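Local coordinates for peptidoglycan recognition protein-LC isoform LCx (Drosophila melanogaster, PDB 2F2L), which probably acts as an innate immune receptor domain that recognises bacterial peptidoglycan, holding here an anhydro-muropeptide containing meso-diaminopimelate, at residues Val50-His55 against Trp61-Tyr66. Sequence-based numbering, arbitrary orientation.
Sequences VVQSFH and WDHIGY. With MLD (glcnac(beta1-4)-murnac(1,6-anhydro)-L-ala-gamma-D-glu-meso-a2pm-D-ala), chain G.
His55, on helix 41-58, turns its imidazole into the loop that follows the helix, and almost every atom of that side chain has work to do. His55 CB rests against Trp61 CE3 at 3.7 Å. There CG lies anti to the carbonyl carbon (chi1 -70°), which turns one face of the ring to Trp61 and brings its CE1 edge to Tyr66. Trp61 CZ3 sits 3.6 Å above the centre of one imidazole face of His55, the two ring planes inclined by 45°; Val51 O lies over the rim of the other face. His55 ND1 accepts the N-H of Gly65 N at 3.0 Å, a little out of the ring plane. Glycine suits this spot because no side chain intrudes where the backbone presses so close to the imidazole. The CE1 edge of the His55 ring faces the Tyr66 ring, in an offset edge-to-face pair with planes at 62°. His55 NE2, at the tip, donates to MLD OAG, the N-acetyl oxygen, at 2.8 Å, and that oxygen lies in the ring plane. Bonds at both nitrogens fix the ring's rotation.

The backbone ties the start of the loop back to the helix: Trp61 N donates to His55 O at 2.8 Å. Beside the histidine, Val51 CG1 meets Ile64 CD1 at 3.8 Å and also touches Tyr66 CE2, branched aliphatics that pack compactly alongside the histidine. Gln52 runs extended across Ile64 and is held by Arg12 N through OE1.

Toward the ligand, Trp61 lays one face against the peptide stem, with MLD CBP over it near the rim, the backbone N-H of Asp62 donates a hydrogen bond to MLD OBV, a carboxylate oxygen of the diaminopimelate, and Tyr66 OH donates to MLD OAM at 2.6 Å. Helix and loop thus form one wall of the peptidoglycan-binding groove, characteristic of PGRP domains with their amidase-like fold.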
ATOM      1  N   VAL B  50      10.043  -3.461   3.378  1.00 20.39           N
ATOM      2  CA  VAL B  50       9.219  -2.695   2.446  1.00 20.50           C
ATOM      3  C   VAL B  50       8.591  -1.502   3.161  1.00 20.33           C
ATOM      4  O   VAL B  50       8.585  -0.403   2.627  1.00 20.87           O
ATOM      5  CB  VAL B  50       8.139  -3.566   1.757  1.00 20.20           C
ATOM      6  CG1 VAL B  50       7.267  -2.721   0.851  1.00 21.70           C
ATOM      7  CG2 VAL B  50       8.797  -4.668   0.928  1.00 21.10           C
ATOM      8  N   VAL B  51       8.070  -1.716   4.370  1.00 20.36           N
ATOM      9  CA  VAL B  51       7.547  -0.618   5.186  1.00 20.07           C
ATOM     10  C   VAL B  51       8.614   0.458   5.413  1.00 20.06           C
ATOM     11  O   VAL B  51       8.314   1.651   5.274  1.00 20.02           O
ATOM     12  CB  VAL B  51       6.964  -1.098   6.547  1.00 19.96           C
ATOM     13  CG1 VAL B  51       6.647   0.106   7.483  1.00 19.19           C
ATOM     14  CG2 VAL B  51       5.692  -1.950   6.330  1.00 19.85           C
ATOM     15  N   GLN B  52       9.848   0.051   5.734  1.00 20.24           N
ATOM     16  CA  GLN B  52      10.929   1.026   5.977  1.00 20.59           C
ATOM     17  C   GLN B  52      11.227   1.870   4.734  1.00 21.14           C
ATOM     18  O   GLN B  52      11.404   3.091   4.823  1.00 21.17           O
ATOM     19  CB  GLN B  52      12.211   0.354   6.481  1.00 20.65           C
ATOM     20  CG  GLN B  52      13.324   1.382   6.755  1.00 20.14           C
ATOM     21  CD  GLN B  52      14.541   0.802   7.413  1.00 19.98           C
ATOM     22  OE1 GLN B  52      15.092  -0.198   6.947  1.00 19.03           O
ATOM     23  NE2 GLN B  52      15.018   1.464   8.471  1.00 18.96           N
ATOM     24  N   SER B  53      11.248   1.215   3.576  1.00 21.37           N
ATOM     25  CA  SER B  53      11.432   1.899   2.301  1.00 21.31           C
ATOM     26  C   SER B  53      10.302   2.892   2.003  1.00 20.87           C
ATOM     27  O   SER B  53      10.527   4.015   1.565  1.00 20.82           O
ATOM     28  CB  SER B  53      11.519   0.863   1.186  1.00 21.42           C
ATOM     29  OG  SER B  53      11.854   1.519  -0.020  1.00 25.86           O
ATOM     30  N   PHE B  54       9.072   2.466   2.234  1.00 20.61           N
ATOM     31  CA  PHE B  54       7.909   3.348   2.093  1.00 20.07           C
ATOM     32  C   PHE B  54       8.027   4.616   2.958  1.00 19.74           C
ATOM     33  O   PHE B  54       7.749   5.736   2.516  1.00 19.67           O
ATOM     34  CB  PHE B  54       6.642   2.567   2.460  1.00 20.50           C
ATOM     35  CG  PHE B  54       5.382   3.198   1.982  1.00 20.69           C
ATOM     36  CD1 PHE B  54       5.082   3.235   0.632  1.00 20.92           C
ATOM     37  CD2 PHE B  54       4.479   3.737   2.878  1.00 21.70           C
ATOM     38  CE1 PHE B  54       3.913   3.825   0.184  1.00 20.96           C
ATOM     39  CE2 PHE B  54       3.313   4.324   2.435  1.00 21.09           C
ATOM     40  CZ  PHE B  54       3.034   4.380   1.092  1.00 20.87           C
ATOM     41  N   HIS B  55       8.447   4.442   4.198  1.00 19.31           N
ATOM     42  CA  HIS B  55       8.571   5.567   5.116  1.00 19.24           C
ATOM     43  C   HIS B  55       9.787   6.445   4.804  1.00 18.39           C
ATOM     44  O   HIS B  55       9.674   7.669   4.774  1.00 17.77           O
ATOM     45  CB  HIS B  55       8.585   5.046   6.553  1.00 19.41           C
ATOM     46  CG  HIS B  55       7.260   4.513   6.992  1.00 19.93           C
ATOM     47  ND1 HIS B  55       7.046   3.993   8.248  1.00 18.77           N
ATOM     48  CD2 HIS B  55       6.067   4.452   6.347  1.00 20.73           C
ATOM     49  CE1 HIS B  55       5.782   3.620   8.355  1.00 20.06           C
ATOM     50  NE2 HIS B  55       5.164   3.890   7.217  1.00 20.04           N
ATOM     51  N   TRP B  61      10.877  10.135   5.228  1.00 20.89           N
ATOM     52  CA  TRP B  61      11.138  10.264   6.679  1.00 20.31           C
ATOM     53  C   TRP B  61      12.543   9.758   7.031  1.00 20.19           C
ATOM     54  O   TRP B  61      13.250   9.175   6.190  1.00 19.68           O
ATOM     55  CB  TRP B  61      10.056   9.542   7.498  1.00 20.60           C
ATOM     56  CG  TRP B  61       8.653  10.018   7.187  1.00 20.45           C
ATOM     57  CD1 TRP B  61       8.298  11.219   6.624  1.00 20.69           C
ATOM     58  CD2 TRP B  61       7.427   9.319   7.442  1.00 20.75           C
ATOM     59  NE1 TRP B  61       6.935  11.295   6.498  1.00 20.72           N
ATOM     60  CE2 TRP B  61       6.375  10.143   6.990  1.00 20.77           C
ATOM     61  CE3 TRP B  61       7.113   8.074   8.010  1.00 20.84           C
ATOM     62  CZ2 TRP B  61       5.029   9.762   7.092  1.00 21.10           C
ATOM     63  CZ3 TRP B  61       5.778   7.692   8.092  1.00 20.87           C
ATOM     64  CH2 TRP B  61       4.752   8.530   7.633  1.00 20.74           C
ATOM     65  N   ASP B  62      12.950   9.976   8.273  1.00 19.82           N
ATOM     66  CA  ASP B  62      14.330   9.686   8.692  1.00 19.78           C
ATOM     67  C   ASP B  62      14.582   8.233   9.160  1.00 19.32           C
ATOM     68  O   ASP B  62      15.725   7.817   9.374  1.00 18.67           O
ATOM     69  CB  ASP B  62      14.723  10.673   9.785  1.00 20.11           C
ATOM     70  CG  ASP B  62      14.896  12.097   9.255  1.00 21.95           C
ATOM     71  OD1 ASP B  62      15.340  12.259   8.092  1.00 21.86           O
ATOM     72  OD2 ASP B  62      14.618  13.048  10.022  1.00 25.73           O
ATOM     73  N   HIS B  63      13.511   7.465   9.289  1.00 18.58           N
ATOM     74  CA  HIS B  63      13.581   6.080   9.728  1.00 18.47           C
ATOM     75  C   HIS B  63      12.197   5.473   9.510  1.00 18.27           C
ATOM     76  O   HIS B  63      11.223   6.183   9.206  1.00 17.32           O
ATOM     77  CB  HIS B  63      13.956   6.016  11.230  1.00 18.54           C
ATOM     78  CG  HIS B  63      14.645   4.752  11.650  1.00 17.82           C
ATOM     79  ND1 HIS B  63      14.649   3.608  10.883  1.00 17.88           N
ATOM     80  CD2 HIS B  63      15.323   4.443  12.782  1.00 16.38           C
ATOM     81  CE1 HIS B  63      15.318   2.659  11.513  1.00 19.10           C
ATOM     82  NE2 HIS B  63      15.743   3.142  12.663  1.00 16.21           N
ATOM     83  N   ILE B  64      12.092   4.166   9.678  1.00 18.58           N
ATOM     84  CA  ILE B  64      10.779   3.538   9.769  1.00 18.82           C
ATOM     85  C   ILE B  64      10.010   4.265  10.889  1.00 19.09           C
ATOM     86  O   ILE B  64      10.581   4.640  11.924  1.00 19.52           O
ATOM     87  CB  ILE B  64      10.908   2.040  10.035  1.00 18.90           C
ATOM     88  CG1 ILE B  64       9.595   1.318   9.772  1.00 18.25           C
ATOM     89  CG2 ILE B  64      11.389   1.766  11.469  1.00 18.04           C
ATOM     90  CD1 ILE B  64       9.763  -0.168   9.670  1.00 19.36           C
ATOM     91  N   GLY B  65       8.729   4.497  10.648  1.00 18.98           N
ATOM     92  CA  GLY B  65       7.927   5.396  11.464  1.00 19.15           C
ATOM     93  C   GLY B  65       7.509   4.826  12.799  1.00 18.86           C
ATOM     94  O   GLY B  65       7.303   5.565  13.737  1.00 19.41           O
ATOM     95  N   TYR B  66       7.393   3.511  12.893  1.00 19.27           N
ATOM     96  CA  TYR B  66       6.910   2.888  14.121  1.00 19.01           C
ATOM     97  C   TYR B  66       8.013   2.738  15.171  1.00 19.63           C
ATOM     98  O   TYR B  66       9.195   2.676  14.858  1.00 20.03           O
ATOM     99  CB  TYR B  66       6.280   1.534  13.816  1.00 18.78           C
ATOM    100  CG  TYR B  66       5.192   1.581  12.747  1.00 17.60           C
ATOM    101  CD1 TYR B  66       4.045   2.354  12.928  1.00 17.26           C
ATOM    102  CD2 TYR B  66       5.335   0.885  11.544  1.00 16.69           C
ATOM    103  CE1 TYR B  66       3.039   2.411  11.952  1.00 16.80           C
ATOM    104  CE2 TYR B  66       4.334   0.920  10.554  1.00 17.47           C
ATOM    105  CZ  TYR B  66       3.196   1.689  10.766  1.00 18.35           C
ATOM    106  OH  TYR B  66       2.209   1.728   9.819  1.00 18.52           O
TER
HETATM  107  CAA MLD G 201      -6.747   0.157   5.752  1.00 19.56           C
HETATM  108  CAB MLD G 201      -6.197   1.455   6.323  1.00 20.38           C
HETATM  109  OAC MLD G 201      -5.788   1.506   7.476  1.00 22.12           O
HETATM  110  N2  MLD G 201      -6.201   2.481   5.477  1.00 21.76           N
HETATM  111  C2  MLD G 201      -5.756   3.828   5.819  1.00 22.03           C
HETATM  112  C3  MLD G 201      -6.884   4.783   5.422  1.00 23.77           C
HETATM  113  O3  MLD G 201      -8.117   4.494   6.109  1.00 20.54           O
HETATM  114  C4  MLD G 201      -6.452   6.236   5.590  1.00 23.19           C
HETATM  115  O4  MLD G 201      -7.471   7.041   5.025  1.00 22.26           O
HETATM  116  C5  MLD G 201      -5.145   6.472   4.827  1.00 23.80           C
HETATM  117  C6  MLD G 201      -4.508   7.864   4.999  1.00 27.17           C
HETATM  118  O6  MLD G 201      -3.425   7.989   4.032  1.00 28.96           O
HETATM  119  O5  MLD G 201      -4.174   5.570   5.350  1.00 23.40           O
HETATM  120  C1  MLD G 201      -4.490   4.188   5.063  1.00 22.41           C
HETATM  121  O1  MLD G 201      -3.441   3.386   5.539  1.00 21.58           O
HETATM  122  CA4 MLD G 201      -2.254   3.508   4.720  1.00 21.93           C
HETATM  123  CA5 MLD G 201      -2.295   2.812   3.360  1.00 21.40           C
HETATM  124  OA5 MLD G 201      -1.270   1.777   3.183  1.00 20.91           O
HETATM  125  CA6 MLD G 201      -1.775   3.891   2.474  1.00 20.64           C
HETATM  126  OA6 MLD G 201      -0.371   3.807   2.620  1.00 22.05           O
HETATM  127  CA1 MLD G 201      -0.076   2.565   3.325  1.00 21.97           C
HETATM  128  CA2 MLD G 201       0.158   2.903   4.806  1.00 21.71           C
HETATM  129  NAD MLD G 201       1.058   1.897   5.409  1.00 21.67           N
HETATM  130  CAE MLD G 201       2.185   2.218   6.019  1.00 20.58           C
HETATM  131  CAF MLD G 201       2.966   1.035   6.553  1.00 21.03           C
HETATM  132  OAG MLD G 201       2.587   3.372   6.174  1.00 20.55           O
HETATM  133  CA3 MLD G 201      -1.156   2.909   5.586  1.00 22.40           C
HETATM  134  OAH MLD G 201      -1.061   3.704   6.819  1.00 21.71           O
HETATM  135  CAI MLD G 201      -0.855   2.921   8.020  1.00 23.43           C
HETATM  136  CAJ MLD G 201      -2.153   2.516   8.679  1.00 21.15           C
HETATM  137  CAL MLD G 201      -0.036   3.753   9.029  1.00 24.94           C
HETATM  138  OAM MLD G 201       0.166   3.258  10.131  1.00 25.21           O
HETATM  139  N   MLD G 201       0.424   4.949   8.662  1.00 24.72           N
HETATM  140  CA  MLD G 201       1.244   5.812   9.522  1.00 25.62           C
HETATM  141  CB  MLD G 201       2.698   5.411   9.250  1.00 25.65           C
HETATM  142  C   MLD G 201       1.027   7.261   9.050  1.00 26.20           C
HETATM  143  O   MLD G 201       1.168   7.552   7.860  1.00 25.67           O
HETATM  144  NAN MLD G 201       0.662   8.108  10.009  1.00 25.98           N
HETATM  145  CAO MLD G 201       0.393   9.542   9.819  1.00 28.43           C
HETATM  146  CAP MLD G 201      -0.953   9.960  10.495  1.00 33.79           C
HETATM  147  OBA MLD G 201      -1.077  11.164  10.737  1.00 37.40           O
HETATM  148  OAQ MLD G 201      -1.812   9.095  10.794  1.00 34.94           O
HETATM  149  CBB MLD G 201       1.460  10.346  10.554  1.00 30.09           C
HETATM  150  CBC MLD G 201       2.855  10.256   9.959  1.00 30.52           C
HETATM  151  CBD MLD G 201       3.792  11.183  10.753  1.00 32.99           C
HETATM  152  OBE MLD G 201       3.558  11.487  11.924  1.00 34.10           O
HETATM  153  NBF MLD G 201       4.842  11.620  10.090  1.00 33.45           N
HETATM  154  CBG MLD G 201       5.834  12.513  10.703  1.00 35.16           C
HETATM  155  CBH MLD G 201       5.203  13.895  10.966  1.00 36.00           C
HETATM  156  OBI MLD G 201       4.500  14.443  10.118  1.00 37.04           O
HETATM  157  NBJ MLD G 201       5.444  14.405  12.172  1.00 38.39           N
HETATM  158  CBK MLD G 201       4.954  15.727  12.622  1.00 40.77           C
HETATM  159  CBL MLD G 201       6.163  16.560  13.062  1.00 41.14           C
HETATM  160  CBM MLD G 201       3.965  15.659  13.806  1.00 44.62           C
HETATM  161  OBO MLD G 201       4.020  14.663  14.574  1.00 46.59           O
HETATM  162  OBN MLD G 201       3.181  16.633  13.923  1.00 47.82           O
HETATM  163  CBP MLD G 201       7.054  12.599   9.770  1.00 33.26           C
HETATM  164  CBQ MLD G 201       8.287  13.182  10.484  1.00 33.91           C
HETATM  165  CBR MLD G 201       9.526  13.116   9.588  1.00 34.32           C
HETATM  166  CBS MLD G 201      10.839  13.149  10.374  1.00 34.31           C
HETATM  167  CBT MLD G 201      11.042  11.804  11.083  1.00 33.95           C
HETATM  168  OBV MLD G 201      11.357  10.839  10.368  1.00 34.69           O
HETATM  169  OBU MLD G 201      10.885  11.771  12.321  1.00 32.21           O
HETATM  170  NBW MLD G 201      10.800  14.237  11.359  1.00 33.90           N